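Local coordinates for N-terminal acetyltransferase B complex subunit MDM20 (Candida albicans, PDB 5K04), which is the non-catalytic subunit of the NatB complex, which acetylates protein N-termini, and probably serves as the helical scaffold for its catalytic partner, at residues Thr109-Ser120 with Val128-Asn139. Sequence-based numbering, arbitrary orientation.
Sequences TETLCLSWFDNS and VFNRIFMYLNKN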
loop_
_atom_site.group_PDB
_atom_site.type_symbol
_atom_site.label_atom_id
_atom_site.label_comp_id
_atom_site.label_asym_id
_atom_site.label_seq_id
_atom_site.Cartn_x
_atom_site.Cartn_y
_atom_site.Cartn_z
ATOM N N THR A 109 -36.067 2.801 11.466
ATOM C CA THR A 109 -35.421 2.905 10.161
ATOM C C THR A 109 -33.962 3.334 10.273
ATOM O O THR A 109 -33.074 2.697 9.694
ATOM C CB THR A 109 -36.192 3.890 9.283
ATOM O OG1 THR A 109 -37.492 3.350 9.005
ATOM C CG2 THR A 109 -35.437 4.126 7.979
ATOM N N GLU A 110 -33.698 4.418 11.009
ATOM C CA GLU A 110 -32.329 4.902 11.139
ATOM C C GLU A 110 -31.434 3.836 11.771
ATOM O O GLU A 110 -30.414 3.442 11.192
ATOM C CB GLU A 110 -32.294 6.208 11.948
ATOM C CG GLU A 110 -30.924 6.912 11.894
ATOM C CD GLU A 110 -30.852 8.227 12.658
ATOM O OE1 GLU A 110 -31.547 8.382 13.681
ATOM O OE2 GLU A 110 -30.067 9.104 12.232
ATOM N N THR A 111 -31.840 3.325 12.935
ATOM C CA THR A 111 -31.050 2.330 13.663
ATOM C C THR A 111 -30.817 1.067 12.836
ATOM O O THR A 111 -29.703 0.528 12.814
ATOM C CB THR A 111 -31.756 1.993 14.979
ATOM O OG1 THR A 111 -32.007 3.204 15.705
ATOM C CG2 THR A 111 -30.896 1.093 15.837
ATOM N N LEU A 112 -31.861 0.570 12.159
ATOM C CA LEU A 112 -31.691 -0.603 11.310
ATOM C C LEU A 112 -30.744 -0.304 10.152
ATOM O O LEU A 112 -29.829 -1.085 9.869
ATOM C CB LEU A 112 -33.041 -1.079 10.780
ATOM C CG LEU A 112 -34.034 -1.738 11.733
ATOM C CD1 LEU A 112 -35.356 -1.936 11.013
ATOM C CD2 LEU A 112 -33.498 -3.063 12.259
ATOM N N CYS A 113 -30.946 0.838 9.490
ATOM C CA CYS A 113 -30.139 1.191 8.328
ATOM C C CYS A 113 -28.666 1.349 8.697
ATOM O O CYS A 113 -27.789 0.904 7.950
ATOM C CB CYS A 113 -30.695 2.462 7.678
ATOM S SG CYS A 113 -32.197 2.229 6.716
ATOM N N LEU A 114 -28.375 1.912 9.881
ATOM C CA LEU A 114 -26.979 2.116 10.281
ATOM C C LEU A 114 -26.285 0.798 10.606
ATOM O O LEU A 114 -25.097 0.634 10.310
ATOM C CB LEU A 114 -26.891 3.075 11.476
ATOM C CG LEU A 114 -27.330 4.518 11.166
ATOM C CD1 LEU A 114 -27.199 5.439 12.373
ATOM C CD2 LEU A 114 -26.597 5.104 9.954
ATOM N N SER A 115 -27.003 -0.145 11.232
ATOM C CA SER A 115 -26.468 -1.495 11.434
ATOM C C SER A 115 -26.218 -2.183 10.091
ATOM O O SER A 115 -25.139 -2.729 9.846
ATOM C CB SER A 115 -27.445 -2.304 12.301
ATOM O OG SER A 115 -27.189 -3.694 12.261
ATOM N N TRP A 116 -27.231 -2.160 9.213
ATOM C CA TRP A 116 -27.112 -2.628 7.836
ATOM C C TRP A 116 -25.876 -2.059 7.154
ATOM O O TRP A 116 -25.116 -2.780 6.501
ATOM C CB TRP A 116 -28.373 -2.215 7.074
ATOM C CG TRP A 116 -28.599 -2.919 5.799
ATOM C CD1 TRP A 116 -27.819 -3.899 5.249
ATOM C CD2 TRP A 116 -29.697 -2.722 4.897
ATOM N NE1 TRP A 116 -28.364 -4.321 4.061
ATOM C CE2 TRP A 116 -29.512 -3.608 3.818
ATOM C CE3 TRP A 116 -30.799 -1.866 4.888
ATOM C CZ2 TRP A 116 -30.398 -3.666 2.744
ATOM C CZ3 TRP A 116 -31.685 -1.927 3.827
ATOM C CH2 TRP A 116 -31.482 -2.823 2.768
ATOM N N PHE A 117 -25.671 -0.751 7.290
ATOM C CA PHE A 117 -24.581 -0.079 6.597
ATOM C C PHE A 117 -23.235 -0.439 7.215
ATOM O O PHE A 117 -22.290 -0.788 6.501
ATOM C CB PHE A 117 -24.828 1.435 6.628
ATOM C CG PHE A 117 -23.682 2.259 6.119
ATOM C CD1 PHE A 117 -23.243 2.141 4.805
ATOM C CD2 PHE A 117 -23.057 3.172 6.950
ATOM C CE1 PHE A 117 -22.182 2.909 4.340
ATOM C CE2 PHE A 117 -22.004 3.948 6.493
ATOM C CZ PHE A 117 -21.565 3.814 5.182
ATOM N N ASP A 118 -23.143 -0.367 8.548
ATOM C CA ASP A 118 -21.896 -0.687 9.241
ATOM C C ASP A 118 -21.460 -2.115 8.965
ATOM O O ASP A 118 -20.267 -2.388 8.816
ATOM C CB ASP A 118 -22.057 -0.462 10.741
ATOM C CG ASP A 118 -22.169 1.007 11.092
ATOM O OD1 ASP A 118 -22.065 1.845 10.170
ATOM O OD2 ASP A 118 -22.349 1.329 12.278
ATOM N N ASN A 119 -22.415 -3.039 8.885
ATOM C CA ASN A 119 -22.090 -4.421 8.580
ATOM C C ASN A 119 -21.802 -4.624 7.100
ATOM O O ASN A 119 -21.104 -5.573 6.746
ATOM C CB ASN A 119 -23.231 -5.337 9.037
ATOM C CG ASN A 119 -23.353 -5.407 10.571
ATOM O OD1 ASN A 119 -24.425 -5.206 11.137
ATOM N ND2 ASN A 119 -22.244 -5.693 11.236
ATOM N N SER A 120 -22.298 -3.733 6.239
ATOM C CA SER A 120 -22.167 -3.881 4.797
ATOM C C SER A 120 -20.862 -3.327 4.257
ATOM O O SER A 120 -20.520 -3.630 3.112
ATOM C CB SER A 120 -23.330 -3.188 4.061
ATOM O OG SER A 120 -24.554 -3.885 4.243
ATOM N N VAL A 128 -26.035 -1.768 -2.533
ATOM C CA VAL A 128 -26.521 -1.885 -1.163
ATOM C C VAL A 128 -26.391 -0.549 -0.433
ATOM O O VAL A 128 -27.346 -0.089 0.199
ATOM C CB VAL A 128 -25.779 -3.019 -0.436
ATOM C CG1 VAL A 128 -25.896 -2.862 1.055
ATOM C CG2 VAL A 128 -26.362 -4.355 -0.857
ATOM N N PHE A 129 -25.219 0.099 -0.525
ATOM C CA PHE A 129 -25.058 1.432 0.050
ATOM C C PHE A 129 -26.195 2.343 -0.390
ATOM O O PHE A 129 -26.845 3.002 0.428
ATOM C CB PHE A 129 -23.723 2.053 -0.379
ATOM C CG PHE A 129 -22.526 1.568 0.390
ATOM C CD1 PHE A 129 -22.331 0.221 0.643
ATOM C CD2 PHE A 129 -21.556 2.473 0.813
ATOM C CE1 PHE A 129 -21.209 -0.219 1.332
ATOM C CE2 PHE A 129 -20.432 2.044 1.506
ATOM C CZ PHE A 129 -20.260 0.693 1.765
ATOM N N ASN A 130 -26.436 2.388 -1.703
ATOM C CA ASN A 130 -27.450 3.260 -2.268
ATOM C C ASN A 130 -28.849 2.817 -1.854
ATOM O O ASN A 130 -29.727 3.654 -1.619
ATOM C CB ASN A 130 -27.306 3.271 -3.790
ATOM C CG ASN A 130 -28.452 3.958 -4.472
ATOM O OD1 ASN A 130 -29.476 3.344 -4.771
ATOM N ND2 ASN A 130 -28.290 5.255 -4.719
ATOM N N ARG A 131 -29.066 1.506 -1.751
ATOM C CA ARG A 131 -30.340 1.017 -1.245
ATOM C C ARG A 131 -30.532 1.385 0.223
ATOM O O ARG A 131 -31.623 1.801 0.626
ATOM C CB ARG A 131 -30.445 -0.497 -1.444
ATOM C CG ARG A 131 -31.806 -1.053 -1.032
ATOM C CD ARG A 131 -32.304 -2.118 -2.009
ATOM N NE ARG A 131 -31.502 -3.338 -1.970
ATOM C CZ ARG A 131 -30.752 -3.782 -2.973
ATOM N NH1 ARG A 131 -30.695 -3.113 -4.118
ATOM N NH2 ARG A 131 -30.060 -4.902 -2.829
ATOM N N ILE A 132 -29.487 1.237 1.041
ATOM C CA ILE A 132 -29.592 1.621 2.447
ATOM C C ILE A 132 -29.920 3.097 2.558
ATOM O O ILE A 132 -30.834 3.504 3.286
ATOM C CB ILE A 132 -28.292 1.303 3.198
ATOM C CG1 ILE A 132 -28.091 -0.204 3.269
ATOM C CG2 ILE A 132 -28.321 1.948 4.590
ATOM C CD1 ILE A 132 -26.698 -0.598 3.728
ATOM N N PHE A 133 -29.172 3.916 1.825
ATOM C CA PHE A 133 -29.361 5.351 1.869
ATOM C C PHE A 133 -30.731 5.758 1.335
ATOM O O PHE A 133 -31.300 6.755 1.791
ATOM C CB PHE A 133 -28.223 6.010 1.093
ATOM C CG PHE A 133 -26.868 5.783 1.714
ATOM C CD1 PHE A 133 -26.753 5.417 3.046
ATOM C CD2 PHE A 133 -25.713 5.939 0.981
ATOM C CE1 PHE A 133 -25.500 5.206 3.634
ATOM C CE2 PHE A 133 -24.460 5.733 1.560
ATOM C CZ PHE A 133 -24.360 5.359 2.884
ATOM N N MET A 134 -31.286 4.989 0.399
ATOM C CA MET A 134 -32.629 5.280 -0.092
ATOM C C MET A 134 -33.661 5.156 1.029
ATOM O O MET A 134 -34.472 6.064 1.244
ATOM C CB MET A 134 -32.972 4.356 -1.268
ATOM C CG MET A 134 -34.335 4.649 -1.953
ATOM S SD MET A 134 -35.734 3.913 -1.138
ATOM C CE MET A 134 -35.336 2.227 -1.511
ATOM N N TYR A 135 -33.653 4.026 1.745
ATOM C CA TYR A 135 -34.559 3.863 2.883
ATOM C C TYR A 135 -34.302 4.923 3.947
ATOM O O TYR A 135 -35.237 5.493 4.516
ATOM C CB TYR A 135 -34.404 2.470 3.492
ATOM C CG TYR A 135 -35.071 1.363 2.710
ATOM C CD1 TYR A 135 -36.448 1.214 2.730
ATOM C CD2 TYR A 135 -34.322 0.447 1.973
ATOM C CE1 TYR A 135 -37.079 0.191 2.032
ATOM C CE2 TYR A 135 -34.946 -0.587 1.267
ATOM C CZ TYR A 135 -36.330 -0.702 1.301
ATOM O OH TYR A 135 -36.978 -1.700 0.613
ATOM N N LEU A 136 -33.033 5.203 4.216
ATOM C CA LEU A 136 -32.675 6.118 5.286
ATOM C C LEU A 136 -33.073 7.551 4.953
ATOM O O LEU A 136 -33.326 8.359 5.855
ATOM C CB LEU A 136 -31.174 6.006 5.542
ATOM C CG LEU A 136 -30.638 6.746 6.758
ATOM C CD1 LEU A 136 -31.315 6.238 8.024
ATOM C CD2 LEU A 136 -29.132 6.582 6.832
ATOM N N ASN A 137 -33.132 7.881 3.675
ATOM C CA ASN A 137 -33.499 9.218 3.254
ATOM C C ASN A 137 -35.003 9.385 3.102
ATOM O O ASN A 137 -35.501 10.519 3.122
ATOM C CB ASN A 137 -32.803 9.540 1.935
ATOM C CG ASN A 137 -33.097 10.929 1.455
ATOM O OD1 ASN A 137 -32.687 11.917 2.079
ATOM N ND2 ASN A 137 -33.801 11.023 0.325
ATOM N N LYS A 138 -35.733 8.284 2.939
ATOM C CA LYS A 138 -37.181 8.373 2.848
ATOM C C LYS A 138 -37.768 8.654 4.224
ATOM O O LYS A 138 -38.458 9.659 4.430
ATOM C CB LYS A 138 -37.725 7.079 2.242
ATOM C CG LYS A 138 -39.200 7.087 1.906
ATOM C CD LYS A 138 -39.502 6.184 0.715
ATOM C CE LYS A 138 -38.681 6.578 -0.509
ATOM N NZ LYS A 138 -38.821 8.032 -0.857
ATOM N N ASN A 139 -37.461 7.791 5.188
ATOM C CA ASN A 139 -37.740 8.021 6.606
ATOM C C ASN A 139 -36.577 8.759 7.271
ATOM O O ASN A 139 -36.033 8.342 8.290
ATOM C CB ASN A 139 -38.031 6.695 7.307
ATOM C CG ASN A 139 -39.252 5.963 6.727
ATOM O OD1 ASN A 139 -40.162 6.581 6.167
ATOM N ND2 ASN A 139 -39.269 4.636 6.874
#
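I132 lies over one face of the W116 indole: its CG1 stands over the face, 3.6 Å from the centroid of the six-membered ring, which defines a CH-pi contact. With CG of W116 anti to the backbone N (chi1 -163°), the indole reaches in as a knob among V128, R131, I132 and Y135, and CD2 of Y135 meets its edge at CZ3. I132 answers as a knob among C113, W116, F117 and S120. Its branches divide the work: CG2 packs on CB of C113, while CD1 reaches CA of F117 at 3.6 Å.

A second aromatic group lies beside this pair. F117 points its CE1 edge at the face of F129 in a T-shaped stack, with centroids 5.1 Å apart and planes at 82°; CZ of F133 sits over one face of F117, and F484 adds another edge-to-face partner. Towards the start of helix 109-120, L136 sends CD1 to CA of E110 (3.5 Å) and CB of C113, a third knob. The one hydrogen bond across the contact, fairly straight, joins ND2 of N139 to OG1 of T109 (3.1 Å), but N139 is poorly ordered, and OG1 also bonds to O of P106.

The axes of the segments 109-120 and 128-138 approach to 9.3 Å with directions 166° apart, so the helices form an antiparallel hairpin closed by knobs-into-holes packing. Helix 91-104 flanks it, with Y98 stacked on W116, and helix 143-157 follows, consistent with the TPR-like alpha-solenoid expected of this family.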